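Local coordinates for protein dihydropteridine reductase (Dictyostelium discoideum, PDB 3ORF) that reduces quinonoid dihydropteridine to tetrahydropteridine with NADH or NADPH, working as a homodimer of the short-chain dehydrogenase/reductase family, at residues L34-V39 with R55-A60; T192-T197 with D208-L213; S214-K219 with T246-L251. All blocks are in the same frame, centred on the assembly; numbering follows the deposited sequence.

How the contacts relate
Along the chain the three contacts follow in series, each closing before the next opens, and all lie on one NAD-binding Rossmann fold. Contact 1 sits at the dinucleotide-binding helix 33-44, and contact 2 at the loops round helix 196-201; their centres are about 17 Å apart and both touch NAD. Contact 3, whose centre is about 12 Å from that of contact 2, ties helix 213-225 to strand 245-250, the outermost strand at its end of the sheet within the chain. Leu34 joins all three: it packs on Leu193 and Leu213 of contact 2 and on Val216 of contact 3, linking cofactor site and sheet edge.

Contact 1: L34-V39 with R55-A60; sequences LGAEVV and RENPNA. With NAD (nicotinamide-adenine-dinucleotide), chain E.
At the start of the Rossmann fold, where the first strand turns into the dinucleotide-binding helix 33-44, one face of that helix meets the loop leaving strand 48-53, with Val39 on Ala60 and Ala36 beside Asn57. NAD lies at one end of this pairing. The backbone N of Leu34 points almost exactly at a pyrophosphate oxygen, NAD O2N, at 3.0 Å and with an N-H...O angle of 178°; Ala33 supplies a second bond to the cofactor. Gly35, already in the helix, is probably the last glycine of a GxGxxG Rossmann-type motif.

At the mouth of the loop Arg55 reaches for the adenosine ribose. Its chain runs extended from CG to NE and carries the guanidinium edge-on to the sugar. NH1 of Arg55 holds both hydroxyl oxygens, NAD O3B and NAD O2B, each at 3.0 Å, through bent bonds, while a weak one runs from NH2 to NAD O3B at 3.2 Å. Asp53 also bonds to NAD and is a long, weak ion-pair partner of Arg55, so the ribose lies within a small cluster of polar groups.

Farther along, the contact is mostly van der Waals packing. The side chain of Asn57 comes up against Val39 from the opposite direction and reaches the methyl of Ala36, while its backbone N is bonded to Ser63. Residues 57-60 form a type I beta turn, closed by a 2.9 Å bond from Ala60 N to Asn57 O, and this presents the Ala60 methyl to the helix. Val39 lies between this turn and the sheet, also touching Val27 and Thr49. Its CG1 branch, anti to the backbone N (chi1 164°), meets Ala60 CB at 3.8 Å.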
loop_
_atom_site.group_PDB
_atom_site.type_symbol
_atom_site.label_atom_id
_atom_site.label_comp_id
_atom_site.label_asym_id
_atom_site.label_seq_id
_atom_site.Cartn_x
_atom_site.Cartn_y
_atom_site.Cartn_z
ATOM N N LEU A 34 14.944 12.361 11.329
ATOM C CA LEU A 34 15.094 11.158 12.159
ATOM C C LEU A 34 16.343 10.384 11.757
ATOM O O LEU A 34 17.127 9.960 12.620
ATOM C CB LEU A 34 13.838 10.245 12.064
ATOM C CG LEU A 34 13.986 8.887 12.759
ATOM C CD1 LEU A 34 14.210 9.030 14.330
ATOM C CD2 LEU A 34 12.799 8.071 12.374
ATOM N N GLY A 35 16.489 10.198 10.439
ATOM C CA GLY A 35 17.553 9.409 9.874
ATOM C C GLY A 35 18.904 9.948 10.326
ATOM O O GLY A 35 19.788 9.162 10.744
ATOM N N ALA A 36 19.058 11.280 10.295
ATOM C CA ALA A 36 20.335 11.899 10.747
ATOM C C ALA A 36 20.546 11.809 12.261
ATOM O O ALA A 36 21.701 11.735 12.714
ATOM C CB ALA A 36 20.487 13.389 10.257
ATOM N N GLU A 37 19.467 11.831 13.059
ATOM C CA GLU A 37 19.638 11.614 14.488
ATOM C C GLU A 37 20.028 10.145 14.802
ATOM O O GLU A 37 20.849 9.899 15.669
ATOM C CB GLU A 37 18.401 12.018 15.273
ATOM C CG GLU A 37 18.482 11.764 16.812
ATOM C CD GLU A 37 19.704 12.396 17.532
ATOM O OE1 GLU A 37 20.001 13.613 17.327
ATOM O OE2 GLU A 37 20.350 11.650 18.337
ATOM N N VAL A 38 19.467 9.177 14.077
ATOM C CA VAL A 38 19.896 7.770 14.247
ATOM C C VAL A 38 21.388 7.625 13.895
ATOM O O VAL A 38 22.143 6.828 14.498
ATOM C CB VAL A 38 19.010 6.794 13.404
ATOM C CG1 VAL A 38 19.474 5.365 13.569
ATOM C CG2 VAL A 38 17.530 6.895 13.856
ATOM N N VAL A 39 21.836 8.361 12.900
ATOM C CA VAL A 39 23.249 8.175 12.488
ATOM C C VAL A 39 24.133 8.758 13.605
ATOM O O VAL A 39 25.067 8.092 14.100
ATOM C CB VAL A 39 23.547 8.853 11.136
ATOM C CG1 VAL A 39 25.076 8.984 10.916
ATOM C CG2 VAL A 39 22.881 8.069 10.000
ATOM N N ARG A 55 20.326 13.022 -0.944
ATOM C CA ARG A 55 21.492 13.877 -0.759
ATOM C C ARG A 55 22.392 13.179 0.308
ATOM O O ARG A 55 21.933 12.261 1.043
ATOM C CB ARG A 55 21.033 15.299 -0.383
ATOM C CG ARG A 55 20.466 15.429 0.998
ATOM C CD ARG A 55 19.397 16.539 1.115
ATOM N NE ARG A 55 18.733 16.470 2.438
ATOM C CZ ARG A 55 17.677 15.690 2.713
ATOM N NH1 ARG A 55 17.124 14.936 1.762
ATOM N NH2 ARG A 55 17.160 15.663 3.935
ATOM N N GLU A 56 23.659 13.573 0.346
ATOM C CA GLU A 56 24.651 12.936 1.203
ATOM C C GLU A 56 24.387 13.272 2.670
ATOM O O GLU A 56 23.775 14.325 2.985
ATOM C CB GLU A 56 26.086 13.449 0.828
ATOM C CG GLU A 56 26.500 13.359 -0.688
ATOM C CD GLU A 56 26.821 11.918 -1.214
ATOM O OE1 GLU A 56 27.550 11.811 -2.236
ATOM O OE2 GLU A 56 26.326 10.888 -0.635
ATOM N N ASN A 57 24.899 12.420 3.555
ATOM C CA ASN A 57 24.969 12.738 4.979
ATOM C C ASN A 57 26.422 12.669 5.361
ATOM O O ASN A 57 26.936 11.554 5.651
ATOM C CB ASN A 57 24.181 11.784 5.882
ATOM C CG ASN A 57 24.262 12.203 7.359
ATOM O OD1 ASN A 57 23.502 11.699 8.204
ATOM N ND2 ASN A 57 25.189 13.134 7.684
ATOM N N PRO A 58 27.108 13.842 5.353
ATOM C CA PRO A 58 28.581 13.819 5.455
ATOM C C PRO A 58 28.961 13.391 6.850
ATOM O O PRO A 58 30.024 12.921 7.042
ATOM C CB PRO A 58 28.993 15.281 5.169
ATOM C CG PRO A 58 27.761 16.122 5.516
ATOM C CD PRO A 58 26.550 15.216 5.336
ATOM N N ASN A 59 28.063 13.513 7.814
ATOM C CA ASN A 59 28.335 13.036 9.169
ATOM C C ASN A 59 28.441 11.506 9.260
ATOM O O ASN A 59 29.071 10.967 10.149
ATOM C CB ASN A 59 27.280 13.607 10.119
ATOM C CG ASN A 59 27.536 13.242 11.586
ATOM O OD1 ASN A 59 26.678 12.636 12.245
ATOM N ND2 ASN A 59 28.715 13.623 12.105
ATOM N N ALA A 60 27.855 10.794 8.318
ATOM C CA ALA A 60 27.960 9.353 8.327
ATOM C C ALA A 60 29.309 8.898 7.776
ATOM O O ALA A 60 29.950 9.599 6.956
ATOM C CB ALA A 60 26.843 8.743 7.522
HETATM P PA NAD E . 12.275 14.147 6.651
HETATM O O1A NAD E . 11.497 14.704 5.514
HETATM O O2A NAD E . 13.265 14.984 7.384
HETATM O O5B NAD E . 13.206 12.948 6.023
HETATM C C5B NAD E . 12.829 11.916 5.187
HETATM C C4B NAD E . 14.090 11.538 4.390
HETATM O O4B NAD E . 13.685 10.476 3.477
HETATM C C3B NAD E . 14.504 12.727 3.482
HETATM O O3B NAD E . 15.910 12.808 3.463
HETATM C C2B NAD E . 14.146 12.278 2.079
HETATM O O2B NAD E . 15.093 12.766 1.115
HETATM C C1B NAD E . 14.295 10.750 2.218
HETATM N N9A NAD E . 13.484 9.949 1.260
HETATM C C8A NAD E . 12.217 10.250 0.871
HETATM N N7A NAD E . 11.815 9.262 0.056
HETATM C C5A NAD E . 12.829 8.356 -0.107
HETATM C C6A NAD E . 12.999 7.139 -0.837
HETATM N N6A NAD E . 12.038 6.676 -1.674
HETATM N N1A NAD E . 14.174 6.452 -0.736
HETATM C C2A NAD E . 15.157 6.928 0.019
HETATM N N3A NAD E . 15.017 8.073 0.718
HETATM C C4A NAD E . 13.891 8.818 0.659
HETATM O O3 NAD E . 11.200 13.468 7.581
HETATM P PN NAD E . 11.285 13.058 9.059
HETATM O O1N NAD E . 10.567 14.167 9.765
HETATM O O2N NAD E . 12.658 12.544 9.467
HETATM O O5D NAD E . 10.307 11.767 9.167
HETATM C C5D NAD E . 10.797 10.421 9.159
HETATM C C4D NAD E . 9.627 9.424 9.051
HETATM O O4D NAD E . 8.566 9.814 9.964
HETATM C C3D NAD E . 8.945 9.299 7.683
HETATM O O3D NAD E . 8.919 7.862 7.370
HETATM C C2D NAD E . 7.515 9.809 7.912
HETATM O O2D NAD E . 6.667 9.095 6.999
HETATM C C1D NAD E . 7.353 9.274 9.352
HETATM N N1N NAD E . 6.192 9.383 10.349
HETATM C C2N NAD E . 5.933 10.534 11.217
HETATM C C3N NAD E . 4.809 10.458 12.111
HETATM C C7N NAD E . 4.413 11.587 13.102
HETATM O O7N NAD E . 3.217 11.915 13.218
HETATM N N7N NAD E . 5.438 12.081 13.829
HETATM C C4N NAD E . 4.009 9.290 12.162
HETATM C C5N NAD E . 4.295 8.188 11.347
HETATM C C6N NAD E . 5.361 8.240 10.463
#

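Contact 2: T192-T197 with D208-L213. With NAD (nicotinamide-adenine-dinucleotide), chain E.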
loop_
_atom_site.group_PDB
_atom_site.type_symbol
_atom_site.label_atom_id
_atom_site.label_comp_id
_atom_site.label_asym_id
_atom_site.label_seq_id
_atom_site.Cartn_x
_atom_site.Cartn_y
_atom_site.Cartn_z
ATOM N N THR A 192 3.492 11.248 17.470
ATOM C CA THR A 192 4.114 12.483 16.992
ATOM C C THR A 192 5.559 12.594 17.436
ATOM O O THR A 192 5.871 12.681 18.659
ATOM C CB THR A 192 3.401 13.782 17.550
ATOM O OG1 THR A 192 1.991 13.561 17.655
ATOM C CG2 THR A 192 3.690 14.980 16.627
ATOM N N LEU A 193 6.415 12.548 16.436
ATOM C CA LEU A 193 7.841 12.908 16.516
ATOM C C LEU A 193 8.070 14.424 16.541
ATOM O O LEU A 193 7.320 15.217 15.945
ATOM C CB LEU A 193 8.606 12.402 15.254
ATOM C CG LEU A 193 8.770 10.914 15.076
ATOM C CD1 LEU A 193 9.860 10.615 14.020
ATOM C CD2 LEU A 193 9.203 10.342 16.472
ATOM N N ASP A 194 9.153 14.817 17.177
ATOM C CA ASP A 194 9.547 16.216 17.183
ATOM C C ASP A 194 10.526 16.414 16.043
ATOM O O ASP A 194 11.726 16.174 16.205
ATOM C CB ASP A 194 10.203 16.617 18.497
ATOM C CG ASP A 194 10.440 18.128 18.605
ATOM O OD1 ASP A 194 10.294 18.853 17.612
ATOM O OD2 ASP A 194 10.834 18.612 19.662
ATOM N N THR A 195 9.981 16.812 14.904
ATOM C CA THR A 195 10.698 16.958 13.631
ATOM C C THR A 195 10.311 18.343 13.068
ATOM O O THR A 195 9.236 18.854 13.373
ATOM C CB THR A 195 10.169 15.963 12.558
ATOM O OG1 THR A 195 8.751 16.173 12.393
ATOM C CG2 THR A 195 10.408 14.445 12.949
ATOM N N PRO A 196 11.176 18.944 12.223
ATOM C CA PRO A 196 10.801 20.218 11.512
ATOM C C PRO A 196 9.418 20.068 10.772
ATOM O O PRO A 196 8.629 20.990 10.737
ATOM C CB PRO A 196 11.938 20.409 10.477
ATOM C CG PRO A 196 13.151 19.625 11.033
ATOM C CD PRO A 196 12.531 18.450 11.854
ATOM N N THR A 197 9.091 18.896 10.267
ATOM C CA THR A 197 7.810 18.738 9.632
ATOM C C THR A 197 6.677 18.985 10.625
ATOM O O THR A 197 5.705 19.733 10.308
ATOM C CB THR A 197 7.719 17.425 8.814
ATOM O OG1 THR A 197 8.758 17.485 7.824
ATOM C CG2 THR A 197 6.341 17.280 8.063
ATOM N N ASP A 208 6.076 19.199 24.393
ATOM C CA ASP A 208 6.472 18.239 25.422
ATOM C C ASP A 208 5.684 16.928 25.235
ATOM O O ASP A 208 6.043 15.910 25.798
ATOM C CB ASP A 208 6.226 18.844 26.821
ATOM C CG ASP A 208 7.361 19.856 27.284
ATOM O OD1 ASP A 208 8.392 20.073 26.567
ATOM O OD2 ASP A 208 7.224 20.434 28.403
ATOM N N ASP A 209 4.616 16.953 24.444
ATOM C CA ASP A 209 3.891 15.740 24.069
ATOM C C ASP A 209 4.434 15.167 22.750
ATOM O O ASP A 209 3.728 14.393 22.058
ATOM C CB ASP A 209 2.401 16.016 23.849
ATOM C CG ASP A 209 1.607 16.313 25.153
ATOM O OD1 ASP A 209 2.145 16.254 26.294
ATOM O OD2 ASP A 209 0.393 16.642 24.978
ATOM N N TRP A 210 5.655 15.570 22.361
ATOM C CA TRP A 210 6.266 15.053 21.104
ATOM C C TRP A 210 7.514 14.230 21.442
ATOM O O TRP A 210 8.301 14.638 22.337
ATOM C CB TRP A 210 6.664 16.234 20.227
ATOM C CG TRP A 210 5.469 16.955 19.653
ATOM C CD1 TRP A 210 4.147 16.773 19.990
ATOM C CD2 TRP A 210 5.488 17.939 18.633
ATOM N NE1 TRP A 210 3.352 17.563 19.202
ATOM C CE2 TRP A 210 4.149 18.279 18.350
ATOM C CE3 TRP A 210 6.509 18.536 17.885
ATOM C CZ2 TRP A 210 3.809 19.212 17.388
ATOM C CZ3 TRP A 210 6.166 19.472 16.936
ATOM C CH2 TRP A 210 4.825 19.786 16.685
ATOM N N THR A 211 7.721 13.096 20.736
ATOM C CA THR A 211 8.873 12.294 21.064
ATOM C C THR A 211 10.172 12.921 20.505
ATOM O O THR A 211 10.274 13.187 19.341
ATOM C CB THR A 211 8.746 10.839 20.563
ATOM O OG1 THR A 211 7.426 10.326 20.849
ATOM C CG2 THR A 211 9.784 9.960 21.261
ATOM N N PRO A 212 11.167 13.159 21.370
ATOM C CA PRO A 212 12.486 13.588 20.874
ATOM C C PRO A 212 13.132 12.504 20.006
ATOM O O PRO A 212 13.085 11.328 20.368
ATOM C CB PRO A 212 13.294 13.769 22.159
ATOM C CG PRO A 212 12.198 14.100 23.218
ATOM C CD PRO A 212 11.141 13.077 22.834
ATOM N N LEU A 213 13.737 12.906 18.887
ATOM C CA LEU A 213 14.298 11.944 17.947
ATOM C C LEU A 213 15.375 11.056 18.648
ATOM O O LEU A 213 15.508 9.847 18.350
ATOM C CB LEU A 213 14.858 12.708 16.740
ATOM C CG LEU A 213 13.808 13.508 15.969
ATOM C CD1 LEU A 213 14.499 14.325 14.916
ATOM C CD2 LEU A 213 12.802 12.636 15.333
HETATM P PA NAD E . 12.275 14.147 6.651
HETATM O O1A NAD E . 11.497 14.704 5.514
HETATM O O2A NAD E . 13.265 14.984 7.384
HETATM O O5B NAD E . 13.206 12.948 6.023
HETATM C C5B NAD E . 12.829 11.916 5.187
HETATM C C4B NAD E . 14.090 11.538 4.390
HETATM O O4B NAD E . 13.685 10.476 3.477
HETATM C C3B NAD E . 14.504 12.727 3.482
HETATM O O3B NAD E . 15.910 12.808 3.463
HETATM C C2B NAD E . 14.146 12.278 2.079
HETATM O O2B NAD E . 15.093 12.766 1.115
HETATM C C1B NAD E . 14.295 10.750 2.218
HETATM N N9A NAD E . 13.484 9.949 1.260
HETATM C C8A NAD E . 12.217 10.250 0.871
HETATM N N7A NAD E . 11.815 9.262 0.056
HETATM C C5A NAD E . 12.829 8.356 -0.107
HETATM C C6A NAD E . 12.999 7.139 -0.837
HETATM N N6A NAD E . 12.038 6.676 -1.674
HETATM N N1A NAD E . 14.174 6.452 -0.736
HETATM C C2A NAD E . 15.157 6.928 0.019
HETATM N N3A NAD E . 15.017 8.073 0.718
HETATM C C4A NAD E . 13.891 8.818 0.659
HETATM O O3 NAD E . 11.200 13.468 7.581
HETATM P PN NAD E . 11.285 13.058 9.059
HETATM O O1N NAD E . 10.567 14.167 9.765
HETATM O O2N NAD E . 12.658 12.544 9.467
HETATM O O5D NAD E . 10.307 11.767 9.167
HETATM C C5D NAD E . 10.797 10.421 9.159
HETATM C C4D NAD E . 9.627 9.424 9.051
HETATM O O4D NAD E . 8.566 9.814 9.964
HETATM C C3D NAD E . 8.945 9.299 7.683
HETATM O O3D NAD E . 8.919 7.862 7.370
HETATM C C2D NAD E . 7.515 9.809 7.912
HETATM O O2D NAD E . 6.667 9.095 6.999
HETATM C C1D NAD E . 7.353 9.274 9.352
HETATM N N1N NAD E . 6.192 9.383 10.349
HETATM C C2N NAD E . 5.933 10.534 11.217
HETATM C C3N NAD E . 4.809 10.458 12.111
HETATM C C7N NAD E . 4.413 11.587 13.102
HETATM O O7N NAD E . 3.217 11.915 13.218
HETATM N N7N NAD E . 5.438 12.081 13.829
HETATM C C4N NAD E . 4.009 9.290 12.162
HETATM C C5N NAD E . 4.295 8.188 11.347
HETATM C C6N NAD E . 5.361 8.240 10.463
HETATM O O HOH W 1 5.489 9.735 19.353
HETATM O O HOH W 2 3.924 11.674 20.946
HETATM O O HOH W 3 1.002 14.011 19.988
HETATM O O HOH W 4 13.910 15.982 18.633
#
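Thr192 and Trp210 face each other in the region beside the nicotinamide end of NAD, which in short-chain dehydrogenases typically forms the substrate-side loop; residues 192-195 lead into helix 196-201 and residues 208-213 lead out to helix 213-225. A single beta bridge pairs Leu193 with Thr211. Thr211 N gives a nearly straight bond to Thr192 O (2.8 Å), in the carbonyl plane, and Asp194 N returns one to Thr211 O at 2.9 Å.

The packed side is the indole. CG2 of Thr192, anti to the backbone N, sits over one face, 3.7 Å from the centroid of the five-membered ring and 10° off its normal: a CH-pi contact. Asp194 OD1 comes in at the ring edge, its carboxylate steeply inclined to the indole and salt-bridged to Arg199, while Phe207 meets the ring edge-to-face. Replacing Trp210 with an alanine would probably leave the Thr192 methyl without its aromatic face and open a gap beside Asp194.

The other side is looser and watered. One water takes a bond from Thr192 N; another links Asp194 O to Leu213 N. Toward the cofactor, CG2 of Thr195, whose OG1 caps Asn198 N, comes to 3.2 Å from the phosphate oxygen NAD O1N. Apolar packing joins the two segments nearby, where Leu193 CD1 meets Leu213 CD2 at 3.8 Å.

Contact 3: S214-K219 with T246-L251; sequences SEVAEK and TTWTNL
Trp248, on strand 245-250 at the edge of the sheet, buries the most surface here, lying against helix 213-225 with Lys219 spread over its indole. The helix and strand segments run 44° apart, their axes approaching to 11.2 Å, and large side chains bridge that distance.

Lys219 leaves the helix with CG anti to the backbone N (chi1 -178°), then bends at the next two bonds, which lays CB, CG and CE against the ring instead of sending the chain straight out. CB comes first, 3.5 Å from Trp248 CZ2. CG follows above the six-membered ring, 3.6 Å from its centroid and only 7° off the normal, a CH-pi contact. CE then passes over the five-membered ring, and NZ of Lys219 ends 4.3 Å from the centroid of that ring, over the same face, as a cation-pi partner. The ammonium also has a long, weak ion pair with Glu222. The indole is further set by its edge, where Glu215 O and Val216 CA lie near the ring plane, and by Phe239 of the neighbouring strand, whose ring stacks with it. Val216 CG2 is a more distant apolar neighbour, 4.4 Å from Trp248 CH2.

Glu215 makes the polar link. Its chain, extended beyond CG, slides past Thr246 in the opposite direction, and Thr246 OG1 gives its proton to Glu215 OE1 at 2.7 Å, coming from above the carboxylate plane. The same hydroxyl is bonded to Thr241 on the adjoining strand, so one oxygen ties helix and both strands together.

A lysine touching the ring at CB, CG and CE thus covers the indole with methylenes and places its ammonium, presumably charged, over the pi face, while the short hydroxyl-carboxylate bond nearby probably helps fix how the helix lies on the last strand.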
loop_
_atom_site.group_PDB
_atom_site.type_symbol
_atom_site.label_atom_id
_atom_site.label_comp_id
_atom_site.label_asym_id
_atom_site.label_seq_id
_atom_site.Cartn_x
_atom_site.Cartn_y
_atom_site.Cartn_z
ATOM N N SER A 214 16.087 11.639 19.639
ATOM C CA SER A 214 17.150 10.932 20.328
ATOM C C SER A 214 16.525 9.822 21.133
ATOM O O SER A 214 17.193 8.874 21.406
ATOM C CB SER A 214 17.978 11.876 21.245
ATOM O OG SER A 214 17.213 12.298 22.369
ATOM N N GLU A 215 15.237 9.898 21.496
ATOM C CA GLU A 215 14.649 8.746 22.210
ATOM C C GLU A 215 14.339 7.668 21.216
ATOM O O GLU A 215 14.440 6.511 21.516
ATOM C CB GLU A 215 13.396 9.073 23.030
ATOM C CG GLU A 215 13.609 10.139 24.037
ATOM C CD GLU A 215 12.485 10.225 25.095
ATOM O OE1 GLU A 215 11.714 9.268 25.255
ATOM O OE2 GLU A 215 12.407 11.244 25.803
ATOM N N VAL A 216 13.949 8.034 20.016
ATOM C CA VAL A 216 13.842 6.978 19.023
ATOM C C VAL A 216 15.179 6.231 18.777
ATOM O O VAL A 216 15.257 5.003 18.810
ATOM C CB VAL A 216 13.171 7.542 17.726
ATOM C CG1 VAL A 216 13.038 6.398 16.724
ATOM C CG2 VAL A 216 11.822 8.138 18.154
ATOM N N ALA A 217 16.243 6.990 18.549
ATOM C CA ALA A 217 17.597 6.427 18.438
ATOM C C ALA A 217 17.998 5.518 19.581
ATOM O O ALA A 217 18.561 4.431 19.347
ATOM C CB ALA A 217 18.653 7.530 18.286
ATOM N N GLU A 218 17.755 5.969 20.808
ATOM C CA GLU A 218 18.087 5.176 22.006
ATOM C C GLU A 218 17.323 3.844 22.059
ATOM O O GLU A 218 17.922 2.769 22.336
ATOM C CB GLU A 218 17.848 6.066 23.243
ATOM C CG GLU A 218 17.852 5.435 24.653
ATOM C CD GLU A 218 17.993 6.532 25.771
ATOM O OE1 GLU A 218 18.045 7.767 25.411
ATOM O OE2 GLU A 218 18.066 6.161 26.991
ATOM N N LYS A 219 16.018 3.870 21.766
ATOM C CA LYS A 219 15.259 2.601 21.693
ATOM C C LYS A 219 15.843 1.673 20.620
ATOM O O LYS A 219 16.090 0.468 20.864
ATOM C CB LYS A 219 13.787 2.870 21.433
ATOM C CG LYS A 219 12.877 1.619 21.386
ATOM C CD LYS A 219 13.020 0.713 22.645
ATOM C CE LYS A 219 12.371 1.344 23.860
ATOM N NZ LYS A 219 11.904 0.259 24.841
ATOM N N THR A 246 7.736 8.933 27.687
ATOM C CA THR A 246 7.423 8.225 26.430
ATOM C C THR A 246 6.992 6.788 26.717
ATOM O O THR A 246 7.651 6.105 27.495
ATOM C CB THR A 246 8.643 8.201 25.472
ATOM O OG1 THR A 246 9.034 9.549 25.188
ATOM C CG2 THR A 246 8.299 7.460 24.121
ATOM N N THR A 247 5.879 6.349 26.141
ATOM C CA THR A 247 5.430 4.964 26.336
ATOM C C THR A 247 5.488 4.178 25.032
ATOM O O THR A 247 4.917 4.602 24.033
ATOM C CB THR A 247 3.958 4.936 26.906
ATOM O OG1 THR A 247 3.863 5.747 28.111
ATOM C CG2 THR A 247 3.512 3.515 27.216
ATOM N N TRP A 248 6.153 3.024 25.032
ATOM C CA TRP A 248 6.223 2.186 23.840
ATOM C C TRP A 248 5.308 0.995 24.034
ATOM O O TRP A 248 5.440 0.316 25.055
ATOM C CB TRP A 248 7.645 1.675 23.646
ATOM C CG TRP A 248 8.672 2.742 23.541
ATOM C CD1 TRP A 248 9.237 3.494 24.579
ATOM C CD2 TRP A 248 9.274 3.187 22.332
ATOM N NE1 TRP A 248 10.164 4.388 24.036
ATOM C CE2 TRP A 248 10.190 4.218 22.664
ATOM C CE3 TRP A 248 9.122 2.831 20.995
ATOM C CZ2 TRP A 248 10.962 4.882 21.677
ATOM C CZ3 TRP A 248 9.896 3.501 20.016
ATOM C CH2 TRP A 248 10.792 4.514 20.370
ATOM N N THR A 249 4.385 0.757 23.083
ATOM C CA THR A 249 3.391 -0.343 23.125
ATOM C C THR A 249 3.509 -1.278 21.895
ATOM O O THR A 249 3.286 -0.836 20.739
ATOM C CB THR A 249 1.923 0.228 23.092
ATOM O OG1 THR A 249 1.821 1.317 24.024
ATOM C CG2 THR A 249 0.899 -0.863 23.515
ATOM N N ASN A 250 3.828 -2.544 22.126
ATOM C CA ASN A 250 3.944 -3.521 21.042
ATOM C C ASN A 250 2.550 -3.898 20.648
ATOM O O ASN A 250 1.751 -4.218 21.500
ATOM C CB ASN A 250 4.712 -4.787 21.550
ATOM C CG ASN A 250 6.072 -4.439 22.123
ATOM O OD1 ASN A 250 6.688 -3.488 21.661
ATOM N ND2 ASN A 250 6.563 -5.219 23.092
ATOM N N LEU A 251 2.207 -3.772 19.392
ATOM C CA LEU A 251 0.970 -4.311 18.915
ATOM C C LEU A 251 1.263 -5.507 17.983
ATOM O O LEU A 251 0.704 -6.610 18.200
ATOM C CB LEU A 251 0.207 -3.248 18.154
ATOM C CG LEU A 251 -0.025 -1.956 18.934
ATOM C CD1 LEU A 251 -0.184 -0.806 17.921
ATOM C CD2 LEU A 251 -1.188 -2.103 19.950
ATOM O OXT LEU A 251 2.029 -5.421 17.000
#